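Local coordinates for protein NADH oxidoreductase (Mesorhizobium loti, PDB 3PI7) that probably binds NADPH and works as an oxidoreductase on NAD(P)H, perhaps as a quinone reductase, at residues M170-S175 / D239-P244; G189-V194 / A210-N215; A257-Y262 / K283-F288. All coordinates share one frame; numbering follows the deposited sequence.

Contact 1: residues M170-S175 / D239-P244; sequences MTAGAS and DAVTGP
The carboxylate of Asp239 is the flat group to which Thr171 is bonded: OD1 of Asp239 accepts from OG1 of Thr171 at 2.7 Å through its anti lone pair, away from OD2. The backbone N of Val241 meets the same OD1 from above the carboxylate plane, 58° out of it, at 3.0 Å. From the syn side, tilted somewhat out of the plane, N of Thr242 reaches OD1 in a nearly straight bond (N-H...O 177°). Three donors thus grip one oxygen, while OD2 accepts from the indole NE1 of Trp259, and together they fix the rotation of the carboxylate. Chi1 of 47° sets the Thr171 hydroxyl between its own backbone N and carbonyl carbon, turned toward this oxygen. Beside this polar core, CG2 of Val241 lies 3.6 Å from CB of Thr171, and CB of Ala172 packs on that same methyl and on CB of Ala240. Without the carboxylate, as with an alanine here, the Thr171 hydroxyl and the turn amides would probably lose their shared acceptor, leaving the turn freer to shift. The bonds from Val241 and Thr242 make an Asx turn within a wider Asx motif, here joining the ends of neighbouring parallel strands in a Rossmann-type sheet.

Contact 2: residues G189-V194 / A210-N215; sequences GFRPIV and AAHVLN
With chi1 at -63° in Ile193 and -64° in His212, CG1 of the isoleucine and CG of the imidazole each stand anti to their own carbonyl carbon, and the two side chains run side by side in the same direction. CG1 of Ile193 touches CD2 of the His212 ring at 3.9 Å. On the other face of the sheet Val194 and Val213 also lie alongside each other, their CG2 methyls 3.9 Å apart, and the Val194 methyl reaches CB of Ala210 as well. Where the pairing begins, CB of Ala211, just before strand 212-215, packs against CB of Arg191 at 3.8 Å and sits over one face of its guanidinium, offset toward the rim.

The backbones are joined as parallel strands, their short axes 4° apart. His212 N donates to Pro192 O at 3.1 Å in the carbonyl plane, and Ala211 N adds a weak, bent bond to that oxygen. Val194 N then bonds to His212 O, and Leu214 N to Val194 O, at 2.8 Å.

Arg191 NE forms a salt bridge with Glu232, which also accepts from His212 NE2; helix 221-232, which carries this glutamate, packs over the Ile193 and His212 face, and helix 202-208 over the valine face of this beta-alpha-beta unit. Arg191 NH2 and His212 NE2 come within 4.4 Å without bonding. The shared carboxylate of Glu232 probably offsets the arginine's charge beside the imidazole, while the valine face depends on apolar contact alone across these two strands.

Contact 3: residues A257-Y262 / K283-F288; sequences ARWIIY and KHIEGF
Charge first: Arg258 takes hold of Glu286 side-on, NE to OE2 at 2.9 Å and NH2 to OE1 at 3.0 Å. Both oxygens lie close to the guanidinium plane, although the carboxylate is turned 31° against it. Glu286 reaches the arginine with CG between its backbone N and carbonyl carbon (chi1 55°) and an extended chain beyond.

Apolar packing accompanies the bridge. CG1 of Ile260 lies against CG of Glu286 at 3.7 Å, and CG2 of Ile260 meets CB of Phe288. On the other face of the sheet, CG2 of Ile285 and CD1 of Ile261 share one face of the Trp259 indole, both toward its rim, while CD1 of Ile285 touches CE3 at 3.7 Å.

The parallel backbones alternate bonds from His284 N to Ala257 O through to Phe288 N to Ile261 O; that of Ile261 N to Glu286 O is almost straight (179°). Past the last bond, one water donates to both Tyr262 O and Phe288 O.

Ile285 also forms backbone hydrogen bonds with the second subunit and packs on its Ile285, while His284 packs on Glu286 of that subunit and Glu286 on its His284. The two-point ion pair is likely to offset the glutamate's charge and hold its carboxylate in place beside the subunit interface.

All three contacts belong to one six-stranded parallel sheet of Rossmann type. Contact 2 pairs an outermost strand with its neighbour at one side, contact 3 does the same at the other, and contact 1 joins the ends of the two central strands. Contacts 1 and 2 are largely buried and contact 3 partly so, with the second subunit against it. Contact 1 lacks the strand ladder of the others and relies on a carboxylate gripped by a hydroxyl and turn amides; contact 3 adds a direct salt bridge between its strands, whereas the polar ends of contact 2 meet through a glutamate of a neighbouring helix. Met170 N bonds to Ile193 O, tying contact 1 to contact 2, and Asp239 N to Ile260 O ties it to contact 3.

Contact 1: residues M170-S175 / D239-P244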
loop_
_atom_site.group_PDB
_atom_site.type_symbol
_atom_site.label_atom_id
_atom_site.label_comp_id
_atom_site.label_asym_id
_atom_site.label_seq_id
_atom_site.Cartn_x
_atom_site.Cartn_y
_atom_site.Cartn_z
HETATM N N MSE A 170 10.333 -12.252 -5.023
HETATM C CA MSE A 170 11.388 -11.269 -4.784
HETATM C C MSE A 170 11.935 -10.760 -6.089
HETATM O O MSE A 170 12.241 -11.552 -6.972
HETATM C CB MSE A 170 12.544 -11.866 -3.967
HETATM C CG MSE A 170 12.146 -12.138 -2.544
HETATM SE SE MSE A 170 13.641 -12.616 -1.464
HETATM C CE MSE A 170 14.032 -14.343 -2.273
ATOM N N THR A 171 12.061 -9.434 -6.216
ATOM C CA THR A 171 12.798 -8.861 -7.348
ATOM C C THR A 171 14.284 -8.776 -6.956
ATOM O O THR A 171 14.623 -8.875 -5.767
ATOM C CB THR A 171 12.269 -7.508 -7.748
ATOM O OG1 THR A 171 12.095 -6.716 -6.581
ATOM C CG2 THR A 171 11.008 -7.585 -8.526
ATOM N N ALA A 172 15.188 -8.565 -7.942
ATOM C CA ALA A 172 16.653 -8.505 -7.730
ATOM C C ALA A 172 17.100 -9.812 -7.101
ATOM O O ALA A 172 17.766 -9.823 -6.068
ATOM C CB ALA A 172 17.041 -7.316 -6.846
ATOM N N GLY A 173 16.648 -10.908 -7.689
ATOM C CA GLY A 173 16.909 -12.251 -7.190
ATOM C C GLY A 173 18.357 -12.606 -6.941
ATOM O O GLY A 173 18.654 -13.393 -6.044
ATOM N N ALA A 174 19.276 -12.016 -7.688
ATOM C CA ALA A 174 20.681 -12.380 -7.524
ATOM C C ALA A 174 21.411 -11.579 -6.449
ATOM O O ALA A 174 22.610 -11.799 -6.247
ATOM C CB ALA A 174 21.393 -12.226 -8.847
ATOM N N SER A 175 20.723 -10.655 -5.761
ATOM C CA SER A 175 21.370 -9.832 -4.737
ATOM C C SER A 175 21.775 -10.686 -3.526
ATOM O O SER A 175 21.173 -11.734 -3.310
ATOM C CB SER A 175 20.442 -8.701 -4.309
ATOM O OG SER A 175 19.361 -9.194 -3.536
ATOM N N ASP A 239 10.154 -6.442 -2.547
ATOM C CA ASP A 239 10.612 -5.732 -3.724
ATOM C C ASP A 239 11.747 -4.740 -3.465
ATOM O O ASP A 239 11.555 -3.747 -2.761
ATOM C CB ASP A 239 9.401 -4.988 -4.305
ATOM C CG ASP A 239 9.676 -4.158 -5.552
ATOM O OD1 ASP A 239 10.582 -4.535 -6.338
ATOM O OD2 ASP A 239 8.958 -3.164 -5.760
ATOM N N ALA A 240 12.898 -4.963 -4.120
ATOM C CA ALA A 240 14.057 -4.072 -4.036
ATOM C C ALA A 240 14.142 -3.121 -5.252
ATOM O O ALA A 240 15.036 -2.257 -5.290
ATOM C CB ALA A 240 15.351 -4.913 -3.994
ATOM N N VAL A 241 13.285 -3.323 -6.269
ATOM C CA VAL A 241 13.445 -2.679 -7.560
ATOM C C VAL A 241 12.422 -1.586 -7.814
ATOM O O VAL A 241 12.809 -0.491 -8.231
ATOM C CB VAL A 241 13.422 -3.766 -8.682
ATOM C CG1 VAL A 241 13.497 -3.166 -10.081
ATOM C CG2 VAL A 241 14.566 -4.775 -8.500
ATOM N N THR A 242 11.120 -1.873 -7.560
ATOM C CA THR A 242 10.004 -0.984 -7.862
ATOM C C THR A 242 9.954 -0.833 -9.379
ATOM O O THR A 242 10.348 -1.762 -10.090
ATOM C CB THR A 242 9.990 0.346 -7.064
ATOM O OG1 THR A 242 10.888 1.294 -7.653
ATOM C CG2 THR A 242 10.295 0.146 -5.585
ATOM N N GLY A 243 9.358 0.260 -9.853
ATOM C CA GLY A 243 9.185 0.514 -11.278
ATOM C C GLY A 243 8.237 -0.452 -11.968
ATOM O O GLY A 243 7.491 -1.193 -11.311
ATOM N N PRO A 244 8.298 -0.463 -13.311
ATOM C CA PRO A 244 7.404 -1.327 -14.124
ATOM C C PRO A 244 7.464 -2.816 -13.816
ATOM O O PRO A 244 6.422 -3.492 -13.875
ATOM C CB PRO A 244 7.896 -1.082 -15.555
ATOM C CG PRO A 244 8.500 0.276 -15.516
ATOM C CD PRO A 244 9.136 0.409 -14.165
#

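Contact 2: residues G189-V194 / A210-N215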
loop_
_atom_site.group_PDB
_atom_site.type_symbol
_atom_site.label_atom_id
_atom_site.label_comp_id
_atom_site.label_asym_id
_atom_site.label_seq_id
_atom_site.Cartn_x
_atom_site.Cartn_y
_atom_site.Cartn_z
ATOM N N GLY A 189 11.134 -25.130 3.661
ATOM C CA GLY A 189 10.238 -25.600 2.607
ATOM C C GLY A 189 9.448 -24.519 1.896
ATOM O O GLY A 189 8.396 -24.802 1.308
ATOM N N PHE A 190 9.906 -23.252 1.981
ATOM C CA PHE A 190 9.246 -22.174 1.270
ATOM C C PHE A 190 9.772 -22.171 -0.175
ATOM O O PHE A 190 10.802 -22.794 -0.475
ATOM C CB PHE A 190 9.418 -20.829 1.974
ATOM C CG PHE A 190 8.531 -20.724 3.191
ATOM C CD1 PHE A 190 8.893 -21.329 4.392
ATOM C CD2 PHE A 190 7.364 -19.974 3.155
ATOM C CE1 PHE A 190 8.071 -21.241 5.516
ATOM C CE2 PHE A 190 6.538 -19.884 4.280
ATOM C CZ PHE A 190 6.911 -20.497 5.464
ATOM N N ARG A 191 9.034 -21.516 -1.070
ATOM C CA ARG A 191 9.269 -21.562 -2.508
ATOM C C ARG A 191 9.464 -20.182 -3.083
ATOM O O ARG A 191 8.516 -19.535 -3.499
ATOM C CB ARG A 191 8.092 -22.260 -3.171
ATOM C CG ARG A 191 8.019 -23.717 -2.771
ATOM C CD ARG A 191 6.729 -24.363 -3.250
ATOM N NE ARG A 191 6.651 -24.440 -4.715
ATOM C CZ ARG A 191 7.155 -25.436 -5.438
ATOM N NH1 ARG A 191 7.829 -26.421 -4.851
ATOM N NH2 ARG A 191 7.018 -25.439 -6.758
ATOM N N PRO A 192 10.721 -19.758 -3.205
ATOM C CA PRO A 192 10.972 -18.405 -3.706
ATOM C C PRO A 192 10.735 -18.297 -5.194
ATOM O O PRO A 192 11.138 -19.165 -5.960
ATOM C CB PRO A 192 12.457 -18.163 -3.367
ATOM C CG PRO A 192 12.798 -19.201 -2.354
ATOM C CD PRO A 192 11.952 -20.377 -2.686
ATOM N N ILE A 193 10.132 -17.185 -5.598
ATOM C CA ILE A 193 9.926 -16.858 -7.005
ATOM C C ILE A 193 10.760 -15.627 -7.185
ATOM O O ILE A 193 10.439 -14.611 -6.570
ATOM C CB ILE A 193 8.429 -16.627 -7.311
ATOM C CG1 ILE A 193 7.592 -17.900 -7.080
ATOM C CG2 ILE A 193 8.220 -16.028 -8.731
ATOM C CD1 ILE A 193 6.067 -17.550 -6.815
ATOM N N VAL A 194 11.821 -15.675 -8.003
ATOM C CA VAL A 194 12.654 -14.496 -8.087
ATOM C C VAL A 194 12.849 -14.071 -9.519
ATOM O O VAL A 194 12.790 -14.895 -10.419
ATOM C CB VAL A 194 14.028 -14.673 -7.361
ATOM C CG1 VAL A 194 13.840 -15.126 -5.909
ATOM C CG2 VAL A 194 14.957 -15.622 -8.113
ATOM N N ALA A 210 15.828 -21.426 -5.127
ATOM C CA ALA A 210 14.691 -20.715 -5.716
ATOM C C ALA A 210 13.821 -21.694 -6.480
ATOM O O ALA A 210 14.352 -22.564 -7.179
ATOM C CB ALA A 210 15.162 -19.603 -6.621
ATOM N N ALA A 211 12.497 -21.626 -6.266
ATOM C CA ALA A 211 11.556 -22.513 -6.976
ATOM C C ALA A 211 11.385 -22.051 -8.405
ATOM O O ALA A 211 11.271 -22.873 -9.313
ATOM C CB ALA A 211 10.208 -22.530 -6.268
ATOM N N HIS A 212 11.337 -20.728 -8.603
ATOM C CA HIS A 212 11.217 -20.129 -9.932
ATOM C C HIS A 212 12.204 -18.996 -10.082
ATOM O O HIS A 212 12.351 -18.175 -9.175
ATOM C CB HIS A 212 9.780 -19.586 -10.148
ATOM C CG HIS A 212 8.724 -20.646 -10.144
ATOM N ND1 HIS A 212 8.301 -21.239 -11.321
ATOM C CD2 HIS A 212 8.010 -21.157 -9.113
ATOM C CE1 HIS A 212 7.342 -22.086 -10.968
ATOM N NE2 HIS A 212 7.158 -22.098 -9.649
ATOM N N VAL A 213 12.815 -18.890 -11.260
ATOM C CA VAL A 213 13.747 -17.805 -11.548
ATOM C C VAL A 213 13.320 -17.288 -12.894
ATOM O O VAL A 213 13.400 -18.020 -13.870
ATOM C CB VAL A 213 15.254 -18.189 -11.486
ATOM C CG1 VAL A 213 16.135 -16.947 -11.691
ATOM C CG2 VAL A 213 15.589 -18.851 -10.167
ATOM N N LEU A 214 12.801 -16.068 -12.938
ATOM C CA LEU A 214 12.277 -15.530 -14.197
ATOM C C LEU A 214 13.151 -14.415 -14.704
ATOM O O LEU A 214 13.510 -13.524 -13.941
ATOM C CB LEU A 214 10.844 -15.011 -14.006
ATOM C CG LEU A 214 9.825 -15.966 -13.318
ATOM C CD1 LEU A 214 8.473 -15.317 -13.221
ATOM C CD2 LEU A 214 9.726 -17.291 -14.046
ATOM N N ASN A 215 13.483 -14.466 -15.993
ATOM C CA ASN A 215 14.264 -13.416 -16.632
ATOM C C ASN A 215 13.253 -12.365 -17.096
ATOM O O ASN A 215 12.417 -12.621 -17.976
ATOM C CB ASN A 215 15.153 -13.971 -17.773
ATOM C CG ASN A 215 16.116 -12.944 -18.310
ATOM O OD1 ASN A 215 15.892 -11.736 -18.202
ATOM N ND2 ASN A 215 17.226 -13.396 -18.871
#

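Contact 3: residues A257-Y262 / K283-F288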
loop_
_atom_site.group_PDB
_atom_site.type_symbol
_atom_site.label_atom_id
_atom_site.label_comp_id
_atom_site.label_asym_id
_atom_site.label_seq_id
_atom_site.Cartn_x
_atom_site.Cartn_y
_atom_site.Cartn_z
ATOM N N ALA A 257 -2.390 -10.070 -1.710
ATOM C CA ALA A 257 -0.977 -9.851 -1.927
ATOM C C ALA A 257 -0.502 -8.598 -1.230
ATOM O O ALA A 257 -1.231 -7.606 -1.165
ATOM C CB ALA A 257 -0.684 -9.740 -3.396
ATOM N N ARG A 258 0.704 -8.686 -0.658
ATOM C CA ARG A 258 1.361 -7.563 0.025
ATOM C C ARG A 258 2.643 -7.238 -0.731
ATOM O O ARG A 258 3.539 -8.099 -0.870
ATOM C CB ARG A 258 1.677 -7.918 1.479
ATOM C CG ARG A 258 0.436 -8.070 2.346
ATOM C CD ARG A 258 0.805 -8.682 3.671
ATOM N NE ARG A 258 1.744 -7.864 4.430
ATOM C CZ ARG A 258 2.396 -8.301 5.507
ATOM N NH1 ARG A 258 2.232 -9.548 5.930
ATOM N NH2 ARG A 258 3.226 -7.499 6.158
ATOM N N TRP A 259 2.712 -6.025 -1.253
ATOM C CA TRP A 259 3.884 -5.538 -1.991
ATOM C C TRP A 259 4.699 -4.799 -0.972
ATOM O O TRP A 259 4.234 -3.783 -0.448
ATOM C CB TRP A 259 3.383 -4.635 -3.115
ATOM C CG TRP A 259 4.397 -3.981 -4.008
ATOM C CD1 TRP A 259 5.758 -4.126 -4.003
ATOM C CD2 TRP A 259 4.080 -3.157 -5.128
ATOM N NE1 TRP A 259 6.310 -3.402 -5.040
ATOM C CE2 TRP A 259 5.298 -2.757 -5.715
ATOM C CE3 TRP A 259 2.874 -2.613 -5.622
ATOM C CZ2 TRP A 259 5.339 -1.912 -6.836
ATOM C CZ3 TRP A 259 2.914 -1.780 -6.732
ATOM C CH2 TRP A 259 4.126 -1.469 -7.351
ATOM N N ILE A 260 5.820 -5.399 -0.568
ATOM C CA ILE A 260 6.674 -4.866 0.495
ATOM C C ILE A 260 7.927 -4.295 -0.130
ATOM O O ILE A 260 8.782 -5.026 -0.614
ATOM C CB ILE A 260 6.992 -5.938 1.556
ATOM C CG1 ILE A 260 5.681 -6.517 2.126
ATOM C CG2 ILE A 260 7.888 -5.318 2.669
ATOM C CD1 ILE A 260 5.821 -7.629 3.152
ATOM N N ILE A 261 7.975 -2.976 -0.198
ATOM C CA ILE A 261 9.071 -2.283 -0.884
ATOM C C ILE A 261 10.194 -2.038 0.113
ATOM O O ILE A 261 9.949 -1.436 1.154
ATOM C CB ILE A 261 8.532 -0.961 -1.495
ATOM C CG1 ILE A 261 7.577 -1.297 -2.666
ATOM C CG2 ILE A 261 9.711 -0.080 -1.952
ATOM C CD1 ILE A 261 6.854 -0.108 -3.384
ATOM N N TYR A 262 11.421 -2.460 -0.208
ATOM C CA TYR A 262 12.541 -2.201 0.718
ATOM C C TYR A 262 13.761 -1.591 -0.028
ATOM O O TYR A 262 14.782 -1.299 0.583
ATOM C CB TYR A 262 12.908 -3.475 1.469
ATOM C CG TYR A 262 13.551 -4.524 0.595
ATOM C CD1 TYR A 262 12.785 -5.494 -0.039
ATOM C CD2 TYR A 262 14.934 -4.596 0.468
ATOM C CE1 TYR A 262 13.377 -6.493 -0.808
ATOM C CE2 TYR A 262 15.533 -5.547 -0.352
ATOM C CZ TYR A 262 14.750 -6.515 -0.956
ATOM O OH TYR A 262 15.333 -7.496 -1.696
ATOM N N LYS A 283 -5.485 -6.231 -1.743
ATOM C CA LYS A 283 -4.021 -6.121 -1.856
ATOM C C LYS A 283 -3.536 -4.924 -1.041
ATOM O O LYS A 283 -4.318 -4.010 -0.766
ATOM C CB LYS A 283 -3.568 -6.003 -3.325
ATOM C CG LYS A 283 -3.795 -7.276 -4.132
ATOM C CD LYS A 283 -3.144 -7.175 -5.504
ATOM C CE LYS A 283 -3.443 -8.445 -6.273
ATOM N NZ LYS A 283 -2.872 -8.366 -7.670
ATOM N N HIS A 284 -2.272 -4.982 -0.572
ATOM C CA HIS A 284 -1.677 -3.937 0.255
ATOM C C HIS A 284 -0.325 -3.579 -0.279
ATOM O O HIS A 284 0.354 -4.417 -0.874
ATOM C CB HIS A 284 -1.498 -4.437 1.704
ATOM C CG HIS A 284 -2.700 -4.281 2.553
ATOM N ND1 HIS A 284 -3.761 -5.187 2.485
ATOM C CD2 HIS A 284 -2.991 -3.326 3.462
ATOM C CE1 HIS A 284 -4.679 -4.737 3.338
ATOM N NE2 HIS A 284 -4.270 -3.625 3.949
ATOM N N ILE A 285 0.092 -2.362 -0.037
ATOM C CA ILE A 285 1.435 -1.915 -0.426
ATOM C C ILE A 285 2.053 -1.273 0.797
ATOM O O ILE A 285 1.459 -0.378 1.389
ATOM C CB ILE A 285 1.453 -0.939 -1.652
ATOM C CG1 ILE A 285 0.545 -1.454 -2.790
ATOM C CG2 ILE A 285 2.915 -0.675 -2.147
ATOM C CD1 ILE A 285 0.366 -0.499 -3.976
ATOM N N GLU A 286 3.262 -1.701 1.155
ATOM C CA GLU A 286 3.921 -1.158 2.335
ATOM C C GLU A 286 5.424 -1.090 2.094
ATOM O O GLU A 286 5.886 -1.481 1.024
ATOM C CB GLU A 286 3.615 -2.049 3.548
ATOM C CG GLU A 286 3.979 -3.494 3.307
ATOM C CD GLU A 286 3.444 -4.476 4.332
ATOM O OE1 GLU A 286 4.160 -4.732 5.326
ATOM O OE2 GLU A 286 2.345 -5.031 4.113
ATOM N N GLY A 287 6.153 -0.614 3.098
ATOM C CA GLY A 287 7.603 -0.573 3.025
ATOM C C GLY A 287 8.224 -1.368 4.153
ATOM O O GLY A 287 7.570 -1.700 5.141
ATOM N N PHE A 288 9.486 -1.691 3.994
ATOM C CA PHE A 288 10.229 -2.326 5.053
ATOM C C PHE A 288 11.537 -1.577 5.182
ATOM O O PHE A 288 12.225 -1.398 4.178
ATOM C CB PHE A 288 10.491 -3.823 4.754
ATOM C CG PHE A 288 11.315 -4.428 5.863
ATOM C CD1 PHE A 288 12.709 -4.379 5.822
ATOM C CD2 PHE A 288 10.702 -4.990 6.976
ATOM C CE1 PHE A 288 13.470 -4.915 6.860
ATOM C CE2 PHE A 288 11.473 -5.518 8.024
ATOM C CZ PHE A 288 12.846 -5.445 7.965
HETATM O O HOH W 1 14.705 -0.976 3.363
#